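Local coordinates for Pbp related beta-lactamase (Pyrococcus abyssi, PDB 2QMI), which probably acts as a serine peptidase of the penicillin-binding protein and beta-lactamase family, assembling into a self-compartmentalizing octamer, at residues S303-Y315 / V325-M339. Numbering follows the deposited sequence.
Sequences SGSVGMYTGYIGY and VLENSSGYPPSYIAM
The Y312 ring lies against the first two turns of helix 334-345, with S335 over one face: S335 CB sits 3.8 Å from the ring centroid in a CH-pi contact, 19° off the normal. At the edge, in the ring plane, is S303 CB of the neighbouring strand. A338 CB presses obliquely on Y312 CD2 at 3.4 Å, and the methyl CE of M339 comes obliquely to the phenol end, whose OH also makes a weak hydrogen bond to Y291. With CG anti to the backbone N (chi1 -175°), the Y312 ring is carried over S335 and slants across the helix toward M339. The Y309 ring has E327 O near its plane at one edge, while N328 OD1, whose amide partner ND2 bonds to R41 O, lies oblique to the ring near Y309 CE1; the Y309 OH is hydrogen-bonded to A211 O.

Strands 310-316 and 321-327 pair antiparallel, with T310, Y312, V325 and E327 on the face toward the helix. The straightest backbone bond is V325 N to Y312 O (2.9 Å, 171°). T310 OG1 donates to S329 O at 2.8 Å, tying the strand to the loop before the helix. E327 OE2 accepts Y332 N through its syn lone pair, bracing that loop. This hairpin, followed by a helix folding back over one sheet face, exemplifies the alpha/beta domain of serine beta-lactamases and penicillin-binding proteins.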
loop_
_atom_site.group_PDB
_atom_site.type_symbol
_atom_site.label_atom_id
_atom_site.label_comp_id
_atom_site.label_asym_id
_atom_site.label_seq_id
_atom_site.Cartn_x
_atom_site.Cartn_y
_atom_site.Cartn_z
ATOM N N SER A 303 -18.249 -19.280 -35.713
ATOM C CA SER A 303 -18.404 -18.503 -34.499
ATOM C C SER A 303 -18.005 -17.077 -34.811
ATOM O O SER A 303 -17.452 -16.796 -35.882
ATOM C CB SER A 303 -17.495 -19.048 -33.398
ATOM O OG SER A 303 -16.154 -19.088 -33.851
ATOM N N GLY A 304 -18.291 -16.183 -33.871
ATOM C CA GLY A 304 -17.947 -14.785 -34.042
ATOM C C GLY A 304 -17.704 -14.091 -32.719
ATOM O O GLY A 304 -18.346 -14.395 -31.717
ATOM N N SER A 305 -16.765 -13.156 -32.706
ATOM C CA SER A 305 -16.474 -12.426 -31.487
ATOM C C SER A 305 -15.912 -11.035 -31.742
ATOM O O SER A 305 -15.019 -10.858 -32.568
ATOM C CB SER A 305 -15.483 -13.204 -30.625
ATOM O OG SER A 305 -15.091 -12.414 -29.517
ATOM N N VAL A 306 -16.450 -10.047 -31.038
ATOM C CA VAL A 306 -15.957 -8.685 -31.159
ATOM C C VAL A 306 -15.597 -8.189 -29.759
ATOM O O VAL A 306 -15.534 -6.985 -29.499
ATOM C CB VAL A 306 -17.000 -7.750 -31.814
ATOM C CG1 VAL A 306 -16.884 -7.842 -33.320
ATOM C CG2 VAL A 306 -18.399 -8.144 -31.391
ATOM N N GLY A 307 -15.356 -9.142 -28.862
ATOM C CA GLY A 307 -14.997 -8.803 -27.502
ATOM C C GLY A 307 -16.178 -8.727 -26.555
ATOM O O GLY A 307 -16.326 -9.581 -25.683
ATOM N N MET A 308 -17.022 -7.711 -26.718
ATOM C CA MET A 308 -18.179 -7.553 -25.844
ATOM C C MET A 308 -19.434 -8.281 -26.341
ATOM O O MET A 308 -20.447 -8.292 -25.653
ATOM C CB MET A 308 -18.495 -6.064 -25.625
ATOM C CG MET A 308 -19.178 -5.366 -26.786
ATOM S SD MET A 308 -18.086 -4.991 -28.154
ATOM C CE MET A 308 -18.212 -6.354 -29.053
ATOM N N TYR A 309 -19.371 -8.860 -27.542
ATOM C CA TYR A 309 -20.493 -9.625 -28.106
ATOM C C TYR A 309 -19.873 -10.851 -28.763
ATOM O O TYR A 309 -18.790 -10.759 -29.328
ATOM C CB TYR A 309 -21.239 -8.854 -29.213
ATOM C CG TYR A 309 -21.960 -7.582 -28.828
ATOM C CD1 TYR A 309 -23.134 -7.606 -28.065
ATOM C CD2 TYR A 309 -21.489 -6.348 -29.266
ATOM C CE1 TYR A 309 -23.815 -6.418 -27.754
ATOM C CE2 TYR A 309 -22.158 -5.164 -28.963
ATOM C CZ TYR A 309 -23.311 -5.199 -28.213
ATOM O OH TYR A 309 -23.937 -4.005 -27.921
ATOM N N THR A 310 -20.551 -11.994 -28.689
ATOM C CA THR A 310 -20.070 -13.218 -29.331
ATOM C C THR A 310 -21.275 -13.973 -29.883
ATOM O O THR A 310 -22.405 -13.725 -29.476
ATOM C CB THR A 310 -19.292 -14.158 -28.361
ATOM O OG1 THR A 310 -20.167 -14.640 -27.338
ATOM C CG2 THR A 310 -18.117 -13.425 -27.730
ATOM N N GLY A 311 -21.033 -14.885 -30.819
ATOM C CA GLY A 311 -22.133 -15.634 -31.389
ATOM C C GLY A 311 -21.704 -16.867 -32.156
ATOM O O GLY A 311 -20.510 -17.126 -32.322
ATOM N N TYR A 312 -22.689 -17.631 -32.617
ATOM C CA TYR A 312 -22.436 -18.840 -33.384
ATOM C C TYR A 312 -23.695 -19.271 -34.132
ATOM O O TYR A 312 -24.808 -19.119 -33.633
ATOM C CB TYR A 312 -22.005 -19.982 -32.466
ATOM C CG TYR A 312 -21.603 -21.235 -33.206
ATOM C CD1 TYR A 312 -20.332 -21.356 -33.770
ATOM C CD2 TYR A 312 -22.497 -22.297 -33.360
ATOM C CE1 TYR A 312 -19.957 -22.501 -34.465
ATOM C CE2 TYR A 312 -22.136 -23.446 -34.056
ATOM C CZ TYR A 312 -20.864 -23.543 -34.604
ATOM O OH TYR A 312 -20.489 -24.681 -35.284
ATOM N N ILE A 313 -23.509 -19.786 -35.340
ATOM C CA ILE A 313 -24.615 -20.293 -36.132
ATOM C C ILE A 313 -24.098 -21.606 -36.687
ATOM O O ILE A 313 -22.906 -21.743 -36.954
ATOM C CB ILE A 313 -25.024 -19.357 -37.326
ATOM C CG1 ILE A 313 -23.897 -19.288 -38.359
ATOM C CG2 ILE A 313 -25.406 -17.970 -36.809
ATOM C CD1 ILE A 313 -24.308 -18.612 -39.652
ATOM N N GLY A 314 -24.990 -22.576 -36.827
ATOM C CA GLY A 314 -24.598 -23.870 -37.349
ATOM C C GLY A 314 -25.822 -24.618 -37.838
ATOM O O GLY A 314 -26.937 -24.376 -37.378
ATOM N N TYR A 315 -25.617 -25.525 -38.781
ATOM C CA TYR A 315 -26.714 -26.306 -39.327
ATOM C C TYR A 315 -26.210 -27.629 -39.893
ATOM O O TYR A 315 -25.039 -27.774 -40.237
ATOM C CB TYR A 315 -27.441 -25.508 -40.422
ATOM C CG TYR A 315 -26.584 -25.153 -41.629
ATOM C CD1 TYR A 315 -25.601 -24.156 -41.556
ATOM C CD2 TYR A 315 -26.740 -25.831 -42.836
ATOM C CE1 TYR A 315 -24.793 -23.849 -42.659
ATOM C CE2 TYR A 315 -25.941 -25.537 -43.939
ATOM C CZ TYR A 315 -24.969 -24.547 -43.845
ATOM O OH TYR A 315 -24.174 -24.283 -44.944
ATOM N N VAL A 325 -27.105 -18.827 -31.851
ATOM C CA VAL A 325 -26.939 -18.378 -30.471
ATOM C C VAL A 325 -26.151 -17.060 -30.420
ATOM O O VAL A 325 -25.055 -16.952 -30.983
ATOM C CB VAL A 325 -26.177 -19.425 -29.626
ATOM C CG1 VAL A 325 -26.018 -18.931 -28.184
ATOM C CG2 VAL A 325 -26.911 -20.752 -29.654
ATOM N N LEU A 326 -26.717 -16.058 -29.753
ATOM C CA LEU A 326 -26.054 -14.767 -29.615
ATOM C C LEU A 326 -25.831 -14.486 -28.131
ATOM O O LEU A 326 -26.653 -14.855 -27.297
ATOM C CB LEU A 326 -26.891 -13.658 -30.265
ATOM C CG LEU A 326 -26.965 -13.752 -31.792
ATOM C CD1 LEU A 326 -27.748 -12.580 -32.358
ATOM C CD2 LEU A 326 -25.552 -13.774 -32.359
ATOM N N GLU A 327 -24.722 -13.831 -27.808
ATOM C CA GLU A 327 -24.392 -13.550 -26.421
ATOM C C GLU A 327 -23.850 -12.146 -26.142
ATOM O O GLU A 327 -23.062 -11.598 -26.910
ATOM C CB GLU A 327 -23.389 -14.594 -25.920
ATOM C CG GLU A 327 -23.152 -14.568 -24.420
ATOM C CD GLU A 327 -22.158 -15.627 -23.980
ATOM O OE1 GLU A 327 -22.307 -16.793 -24.421
ATOM O OE2 GLU A 327 -21.239 -15.292 -23.191
ATOM N N ASN A 328 -24.279 -11.617 -25.000
ATOM C CA ASN A 328 -23.950 -10.292 -24.477
ATOM C C ASN A 328 -22.543 -10.134 -23.895
ATOM O O ASN A 328 -22.285 -9.181 -23.167
ATOM C CB ASN A 328 -24.959 -9.942 -23.382
ATOM C CG ASN A 328 -25.583 -8.603 -23.593
ATOM O OD1 ASN A 328 -25.407 -8.006 -24.651
ATOM N ND2 ASN A 328 -26.329 -8.116 -22.607
ATOM N N SER A 329 -21.652 -11.072 -24.201
ATOM C CA SER A 329 -20.278 -11.042 -23.698
ATOM C C SER A 329 -19.559 -12.287 -24.206
ATOM O O SER A 329 -20.017 -12.919 -25.159
ATOM C CB SER A 329 -20.266 -11.021 -22.160
ATOM O OG SER A 329 -20.936 -12.156 -21.624
ATOM N N SER A 330 -18.432 -12.633 -23.588
ATOM C CA SER A 330 -17.702 -13.830 -23.999
ATOM C C SER A 330 -17.498 -14.736 -22.788
ATOM O O SER A 330 -16.493 -15.440 -22.688
ATOM C CB SER A 330 -16.345 -13.462 -24.605
ATOM O OG SER A 330 -15.460 -12.991 -23.605
ATOM N N GLY A 331 -18.466 -14.706 -21.874
ATOM C CA GLY A 331 -18.392 -15.514 -20.669
ATOM C C GLY A 331 -18.440 -17.014 -20.917
ATOM O O GLY A 331 -17.766 -17.784 -20.229
ATOM N N TYR A 332 -19.258 -17.432 -21.879
ATOM C CA TYR A 332 -19.375 -18.844 -22.225
ATOM C C TYR A 332 -19.530 -18.980 -23.745
ATOM O O TYR A 332 -20.378 -18.325 -24.350
ATOM C CB TYR A 332 -20.573 -19.470 -21.517
ATOM C CG TYR A 332 -20.567 -20.973 -21.584
ATOM C CD1 TYR A 332 -19.587 -21.716 -20.923
ATOM C CD2 TYR A 332 -21.512 -21.654 -22.342
ATOM C CE1 TYR A 332 -19.549 -23.108 -21.024
ATOM C CE2 TYR A 332 -21.484 -23.040 -22.451
ATOM C CZ TYR A 332 -20.503 -23.764 -21.796
ATOM O OH TYR A 332 -20.468 -25.139 -21.934
ATOM N N PRO A 333 -18.720 -19.846 -24.376
ATOM C CA PRO A 333 -18.761 -20.061 -25.828
ATOM C C PRO A 333 -20.135 -20.395 -26.404
ATOM O O PRO A 333 -20.708 -21.440 -26.104
ATOM C CB PRO A 333 -17.765 -21.202 -26.042
ATOM C CG PRO A 333 -16.837 -21.088 -24.859
ATOM C CD PRO A 333 -17.786 -20.788 -23.738
ATOM N N PRO A 334 -20.680 -19.506 -27.247
ATOM C CA PRO A 334 -21.993 -19.740 -27.857
ATOM C C PRO A 334 -22.020 -21.062 -28.629
ATOM O O PRO A 334 -23.045 -21.746 -28.671
ATOM C CB PRO A 334 -22.164 -18.534 -28.780
ATOM C CG PRO A 334 -21.399 -17.458 -28.067
ATOM C CD PRO A 334 -20.150 -18.187 -27.634
ATOM N N SER A 335 -20.891 -21.415 -29.240
ATOM C CA SER A 335 -20.803 -22.651 -30.007
ATOM C C SER A 335 -21.144 -23.857 -29.133
ATOM O O SER A 335 -21.833 -24.774 -29.574
ATOM C CB SER A 335 -19.402 -22.818 -30.598
ATOM O OG SER A 335 -18.450 -23.059 -29.581
ATOM N N TYR A 336 -20.664 -23.844 -27.891
ATOM C CA TYR A 336 -20.927 -24.926 -26.943
ATOM C C TYR A 336 -22.427 -25.061 -26.699
ATOM O O TYR A 336 -22.970 -26.170 -26.673
ATOM C CB TYR A 336 -20.190 -24.661 -25.627
ATOM C CG TYR A 336 -18.684 -24.811 -25.726
ATOM C CD1 TYR A 336 -18.068 -25.042 -26.953
ATOM C CD2 TYR A 336 -17.878 -24.722 -24.592
ATOM C CE1 TYR A 336 -16.693 -25.182 -27.051
ATOM C CE2 TYR A 336 -16.493 -24.861 -24.677
ATOM C CZ TYR A 336 -15.912 -25.091 -25.910
ATOM O OH TYR A 336 -14.555 -25.250 -26.010
ATOM N N ILE A 337 -23.095 -23.926 -26.524
ATOM C CA ILE A 337 -24.537 -23.920 -26.318
ATOM C C ILE A 337 -25.228 -24.444 -27.586
ATOM O O ILE A 337 -26.116 -25.294 -27.522
ATOM C CB ILE A 337 -25.037 -22.495 -26.005
ATOM C CG1 ILE A 337 -24.429 -22.028 -24.676
ATOM C CG2 ILE A 337 -26.560 -22.468 -25.962
ATOM C CD1 ILE A 337 -24.881 -20.660 -24.224
ATOM N N ALA A 338 -24.802 -23.940 -28.738
ATOM C CA ALA A 338 -25.380 -24.363 -30.007
ATOM C C ALA A 338 -25.270 -25.876 -30.186
ATOM O O ALA A 338 -26.245 -26.543 -30.537
ATOM C CB ALA A 338 -24.685 -23.649 -31.160
ATOM N N MET A 339 -24.083 -26.419 -29.933
ATOM C CA MET A 339 -23.856 -27.847 -30.092
ATOM C C MET A 339 -24.651 -28.701 -29.097
ATOM O O MET A 339 -25.049 -29.822 -29.415
ATOM C CB MET A 339 -22.357 -28.133 -30.009
ATOM C CG MET A 339 -21.568 -27.335 -31.040
ATOM S SD MET A 339 -19.779 -27.557 -30.994
ATOM C CE MET A 339 -19.335 -27.322 -32.711
HETATM O O HOH W 1 -16.535 -10.034 -22.543
#